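Local coordinates for protein citrate synthase (PDB 6ABX) that probably catalyses the condensation of oxaloacetate with acetyl-CoA and water to citrate and CoA, a step of the tricarboxylic acid cycle, at residues F225-E235 / R281-I292. Numbering follows the deposited sequence.
Sequences FMEIETPDNVE and RLFEIANRVEEI
In the helical fold of citrate synthase, the turn joining helix 220-228 to helix 234-243 packs across helix 277-297, with Pro-231 lying over Ile-285 at a CA separation of 4.8 Å. Ile-285 is the hub: its CD1 meets the backbone of Glu-229, its CG1 reaches Pro-231 N, and its CG2, anti to the backbone N, rests on CG2 and CD1 of Ile-228. Deeper in, Ala-286 CB sits over one face of the Phe-225 ring, 3.7 Å from the centroid, a CH-pi contact; Phe-308 meets the same ring edge-to-face. Val-234 is a knob in the hole formed by Ile-285, Arg-288, Val-289 and Ile-292, tight where its CG1 comes 3.4 Å from Ile-292 CD1. Both outer arginines reach back to the turn. Arg-281, bent at chi3 (56°), gives a weak NH2 bond to Glu-229 O at 2.7 Å, and a water in its guanidinium plane links NH2 to Met-226 O. The Arg-288 guanidinium lies with one face over the Pro-231 carbonyl carbon, while NH1 forms a salt bridge to Glu-235 OE1 at 2.8 Å and NH2 a longer one to Asp-232 OD1 at 3.4 Å. A methionine in place of Arg-288 would probably leave both carboxylates without this cationic partner and the Pro-231 peptide without its flat cover. Val-289 also borders Leu-248 and Phe-251, which bind acetyl-CoA; the apolar packing thus appears to run on toward that site, while the charge pairs lie at the more exposed edge of the turn.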
loop_
_atom_site.group_PDB
_atom_site.type_symbol
_atom_site.label_atom_id
_atom_site.label_comp_id
_atom_site.label_asym_id
_atom_site.label_seq_id
_atom_site.Cartn_x
_atom_site.Cartn_y
_atom_site.Cartn_z
ATOM N N PHE A 225 -28.606 2.212 12.911
ATOM C CA PHE A 225 -30.010 2.308 12.525
ATOM C C PHE A 225 -30.720 0.952 12.747
ATOM O O PHE A 225 -31.899 0.903 13.201
ATOM C CB PHE A 225 -30.202 2.759 11.074
ATOM C CG PHE A 225 -29.472 4.024 10.690
ATOM C CD1 PHE A 225 -29.239 5.056 11.594
ATOM C CD2 PHE A 225 -28.986 4.165 9.396
ATOM C CE1 PHE A 225 -28.572 6.212 11.199
ATOM C CE2 PHE A 225 -28.308 5.307 9.017
ATOM C CZ PHE A 225 -28.074 6.314 9.918
ATOM N N MET A 226 -30.039 -0.151 12.393
ATOM C CA MET A 226 -30.627 -1.474 12.526
ATOM C C MET A 226 -30.828 -1.778 14.020
ATOM O O MET A 226 -31.849 -2.330 14.383
ATOM C CB MET A 226 -29.739 -2.534 11.884
ATOM C CG MET A 226 -29.747 -2.434 10.389
ATOM S SD MET A 226 -28.606 -3.639 9.703
ATOM C CE MET A 226 -29.269 -3.656 8.049
ATOM N N GLU A 227 -29.881 -1.383 14.861
ATOM C CA GLU A 227 -30.008 -1.652 16.341
ATOM C C GLU A 227 -31.167 -0.834 16.937
ATOM O O GLU A 227 -31.885 -1.329 17.841
ATOM C CB GLU A 227 -28.706 -1.367 17.086
ATOM C CG GLU A 227 -27.567 -2.307 16.729
ATOM C CD GLU A 227 -26.234 -1.957 17.348
ATOM O OE1 GLU A 227 -26.099 -0.857 17.916
ATOM O OE2 GLU A 227 -25.322 -2.804 17.274
ATOM N N ILE A 228 -31.431 0.365 16.413
ATOM C CA ILE A 228 -32.518 1.226 16.894
ATOM C C ILE A 228 -33.844 0.510 16.624
ATOM O O ILE A 228 -34.730 0.536 17.472
ATOM C CB ILE A 228 -32.452 2.633 16.272
ATOM C CG1 ILE A 228 -31.231 3.405 16.778
ATOM C CG2 ILE A 228 -33.743 3.422 16.447
ATOM C CD1 ILE A 228 -30.910 4.598 15.972
ATOM N N GLU A 229 -33.952 -0.121 15.442
ATOM C CA GLU A 229 -35.068 -1.000 15.033
ATOM C C GLU A 229 -36.336 -0.232 14.645
ATOM O O GLU A 229 -36.933 -0.512 13.593
ATOM C CB GLU A 229 -35.460 -1.991 16.128
ATOM C CG GLU A 229 -34.503 -3.144 16.286
ATOM C CD GLU A 229 -35.101 -4.352 16.990
ATOM O OE1 GLU A 229 -34.356 -5.023 17.729
ATOM O OE2 GLU A 229 -36.318 -4.616 16.799
ATOM N N THR A 230 -36.827 0.655 15.513
ATOM C CA THR A 230 -38.061 1.362 15.249
ATOM C C THR A 230 -37.836 2.858 15.399
ATOM O O THR A 230 -37.057 3.297 16.257
ATOM C CB THR A 230 -39.176 0.938 16.213
ATOM O OG1 THR A 230 -38.778 1.377 17.508
ATOM C CG2 THR A 230 -39.422 -0.552 16.291
ATOM N N PRO A 231 -38.511 3.694 14.583
ATOM C CA PRO A 231 -38.386 5.140 14.709
ATOM C C PRO A 231 -38.653 5.716 16.116
ATOM O O PRO A 231 -37.990 6.722 16.509
ATOM C CB PRO A 231 -39.392 5.706 13.705
ATOM C CG PRO A 231 -39.642 4.585 12.712
ATOM C CD PRO A 231 -39.325 3.286 13.417
ATOM N N ASP A 232 -39.575 5.082 16.857
ATOM C CA ASP A 232 -39.999 5.543 18.201
ATOM C C ASP A 232 -38.898 5.300 19.240
ATOM O O ASP A 232 -38.912 5.958 20.319
ATOM C CB ASP A 232 -41.271 4.834 18.681
ATOM C CG ASP A 232 -42.555 5.399 18.087
ATOM O OD1 ASP A 232 -42.510 6.511 17.529
ATOM O OD2 ASP A 232 -43.601 4.726 18.208
ATOM N N ASN A 233 -37.946 4.413 18.921
ATOM C CA ASN A 233 -36.829 4.127 19.782
ATOM C C ASN A 233 -35.621 5.056 19.518
ATOM O O ASN A 233 -34.609 4.874 20.186
ATOM C CB ASN A 233 -36.383 2.678 19.628
ATOM C CG ASN A 233 -35.426 2.176 20.687
ATOM O OD1 ASN A 233 -35.606 2.436 21.882
ATOM N ND2 ASN A 233 -34.399 1.443 20.286
ATOM N N VAL A 234 -35.690 6.027 18.599
ATOM C CA VAL A 234 -34.504 6.789 18.266
ATOM C C VAL A 234 -33.990 7.628 19.461
ATOM O O VAL A 234 -32.775 7.628 19.780
ATOM C CB VAL A 234 -34.773 7.707 17.074
ATOM C CG1 VAL A 234 -33.759 8.817 17.000
ATOM C CG2 VAL A 234 -34.847 6.894 15.795
ATOM N N GLU A 235 -34.912 8.352 20.125
ATOM C CA GLU A 235 -34.497 9.291 21.176
ATOM C C GLU A 235 -33.843 8.504 22.327
ATOM O O GLU A 235 -32.813 8.947 22.909
ATOM C CB GLU A 235 -35.680 10.162 21.590
ATOM C CG GLU A 235 -36.255 10.946 20.414
ATOM C CD GLU A 235 -37.012 10.216 19.278
ATOM O OE1 GLU A 235 -37.100 10.823 18.170
ATOM O OE2 GLU A 235 -37.537 9.046 19.445
ATOM N N ARG A 281 -38.451 2.058 6.978
ATOM C CA ARG A 281 -38.282 2.133 8.415
ATOM C C ARG A 281 -36.873 2.658 8.714
ATOM O O ARG A 281 -36.678 3.602 9.507
ATOM C CB ARG A 281 -38.507 0.740 8.995
ATOM C CG ARG A 281 -38.360 0.628 10.502
ATOM C CD ARG A 281 -38.990 -0.650 11.038
ATOM N NE ARG A 281 -38.468 -1.869 10.425
ATOM C CZ ARG A 281 -37.271 -2.431 10.682
ATOM N NH1 ARG A 281 -37.053 -3.669 10.293
ATOM N NH2 ARG A 281 -36.287 -1.777 11.291
ATOM N N LEU A 282 -35.884 2.068 8.046
ATOM C CA LEU A 282 -34.496 2.425 8.300
ATOM C C LEU A 282 -34.212 3.857 7.890
ATOM O O LEU A 282 -33.428 4.557 8.581
ATOM C CB LEU A 282 -33.525 1.441 7.632
ATOM C CG LEU A 282 -33.446 0.038 8.222
ATOM C CD1 LEU A 282 -32.513 -0.825 7.388
ATOM C CD2 LEU A 282 -32.942 0.040 9.652
ATOM N N PHE A 283 -34.835 4.345 6.815
ATOM C CA PHE A 283 -34.701 5.732 6.454
ATOM C C PHE A 283 -35.392 6.674 7.451
ATOM O O PHE A 283 -34.873 7.752 7.685
ATOM C CB PHE A 283 -35.217 6.002 5.038
ATOM C CG PHE A 283 -34.140 5.803 4.011
ATOM C CD1 PHE A 283 -33.246 6.829 3.751
ATOM C CD2 PHE A 283 -34.004 4.596 3.340
ATOM C CE1 PHE A 283 -32.235 6.634 2.827
ATOM C CE2 PHE A 283 -32.980 4.401 2.425
ATOM C CZ PHE A 283 -32.106 5.431 2.172
ATOM N N GLU A 284 -36.576 6.306 7.931
ATOM C CA GLU A 284 -37.279 7.097 8.969
ATOM C C GLU A 284 -36.353 7.238 10.183
ATOM O O GLU A 284 -36.170 8.368 10.701
ATOM C CB GLU A 284 -38.604 6.429 9.336
ATOM C CG GLU A 284 -39.614 6.491 8.203
ATOM C CD GLU A 284 -40.915 5.721 8.384
ATOM O OE1 GLU A 284 -41.064 5.005 9.403
ATOM O OE2 GLU A 284 -41.779 5.829 7.485
ATOM N N ILE A 285 -35.781 6.107 10.600
ATOM C CA ILE A 285 -34.812 6.081 11.723
ATOM C C ILE A 285 -33.660 7.038 11.448
ATOM O O ILE A 285 -33.309 7.890 12.281
ATOM C CB ILE A 285 -34.348 4.656 12.027
ATOM C CG1 ILE A 285 -35.488 3.814 12.588
ATOM C CG2 ILE A 285 -33.121 4.670 12.926
ATOM C CD1 ILE A 285 -35.190 2.361 12.664
ATOM N N ALA A 286 -33.023 6.929 10.267
ATOM C CA ALA A 286 -31.869 7.733 9.959
ATOM C C ALA A 286 -32.197 9.240 10.000
ATOM O O ALA A 286 -31.437 10.077 10.512
ATOM C CB ALA A 286 -31.335 7.301 8.595
ATOM N N ASN A 287 -33.349 9.605 9.452
ATOM C CA ASN A 287 -33.773 10.980 9.385
ATOM C C ASN A 287 -33.966 11.553 10.796
ATOM O O ASN A 287 -33.517 12.686 11.073
ATOM C CB ASN A 287 -35.003 11.122 8.488
ATOM C CG ASN A 287 -34.601 11.027 7.021
ATOM O OD1 ASN A 287 -33.415 11.171 6.653
ATOM N ND2 ASN A 287 -35.582 10.795 6.170
ATOM N N ARG A 288 -34.596 10.764 11.670
ATOM C CA ARG A 288 -34.765 11.180 13.070
ATOM C C ARG A 288 -33.430 11.313 13.792
ATOM O O ARG A 288 -33.226 12.295 14.520
ATOM C CB ARG A 288 -35.709 10.252 13.829
ATOM C CG ARG A 288 -37.159 10.394 13.424
ATOM C CD ARG A 288 -37.926 9.121 13.708
ATOM N NE ARG A 288 -39.308 9.305 14.133
ATOM C CZ ARG A 288 -39.698 9.215 15.411
ATOM N NH1 ARG A 288 -38.838 9.449 16.399
ATOM N NH2 ARG A 288 -40.937 8.864 15.686
ATOM N N VAL A 289 -32.495 10.361 13.597
ATOM C CA VAL A 289 -31.201 10.475 14.188
ATOM C C VAL A 289 -30.499 11.740 13.696
ATOM O O VAL A 289 -29.863 12.487 14.474
ATOM C CB VAL A 289 -30.316 9.247 13.895
ATOM C CG1 VAL A 289 -28.887 9.484 14.324
ATOM C CG2 VAL A 289 -30.871 7.991 14.533
ATOM N N GLU A 290 -30.629 11.998 12.382
ATOM C CA GLU A 290 -29.992 13.175 11.806
ATOM C C GLU A 290 -30.509 14.458 12.481
ATOM O O GLU A 290 -29.710 15.306 12.880
ATOM C CB GLU A 290 -30.235 13.202 10.286
ATOM C CG GLU A 290 -29.357 14.200 9.566
ATOM C CD GLU A 290 -30.027 14.842 8.367
ATOM O OE1 GLU A 290 -29.343 15.534 7.562
ATOM O OE2 GLU A 290 -31.253 14.711 8.269
ATOM N N GLU A 291 -31.828 14.540 12.670
ATOM C CA GLU A 291 -32.502 15.727 13.268
ATOM C C GLU A 291 -31.967 16.002 14.683
ATOM O O GLU A 291 -31.580 17.124 14.994
ATOM C CB GLU A 291 -34.012 15.553 13.337
ATOM C CG GLU A 291 -34.697 15.499 11.986
ATOM C CD GLU A 291 -36.211 15.241 12.007
ATOM O OE1 GLU A 291 -36.727 14.609 12.975
ATOM O OE2 GLU A 291 -36.889 15.670 11.036
ATOM N N ILE A 292 -31.874 14.960 15.507
ATOM C CA ILE A 292 -31.405 15.080 16.913
ATOM C C ILE A 292 -29.927 15.429 16.947
ATOM O O ILE A 292 -29.455 16.291 17.711
ATOM C CB ILE A 292 -31.698 13.788 17.707
ATOM C CG1 ILE A 292 -33.186 13.487 17.766
ATOM C CG2 ILE A 292 -31.083 13.848 19.098
ATOM C CD1 ILE A 292 -33.490 12.028 18.070
HETATM O O HOH W 1 -33.721 -3.265 12.509
#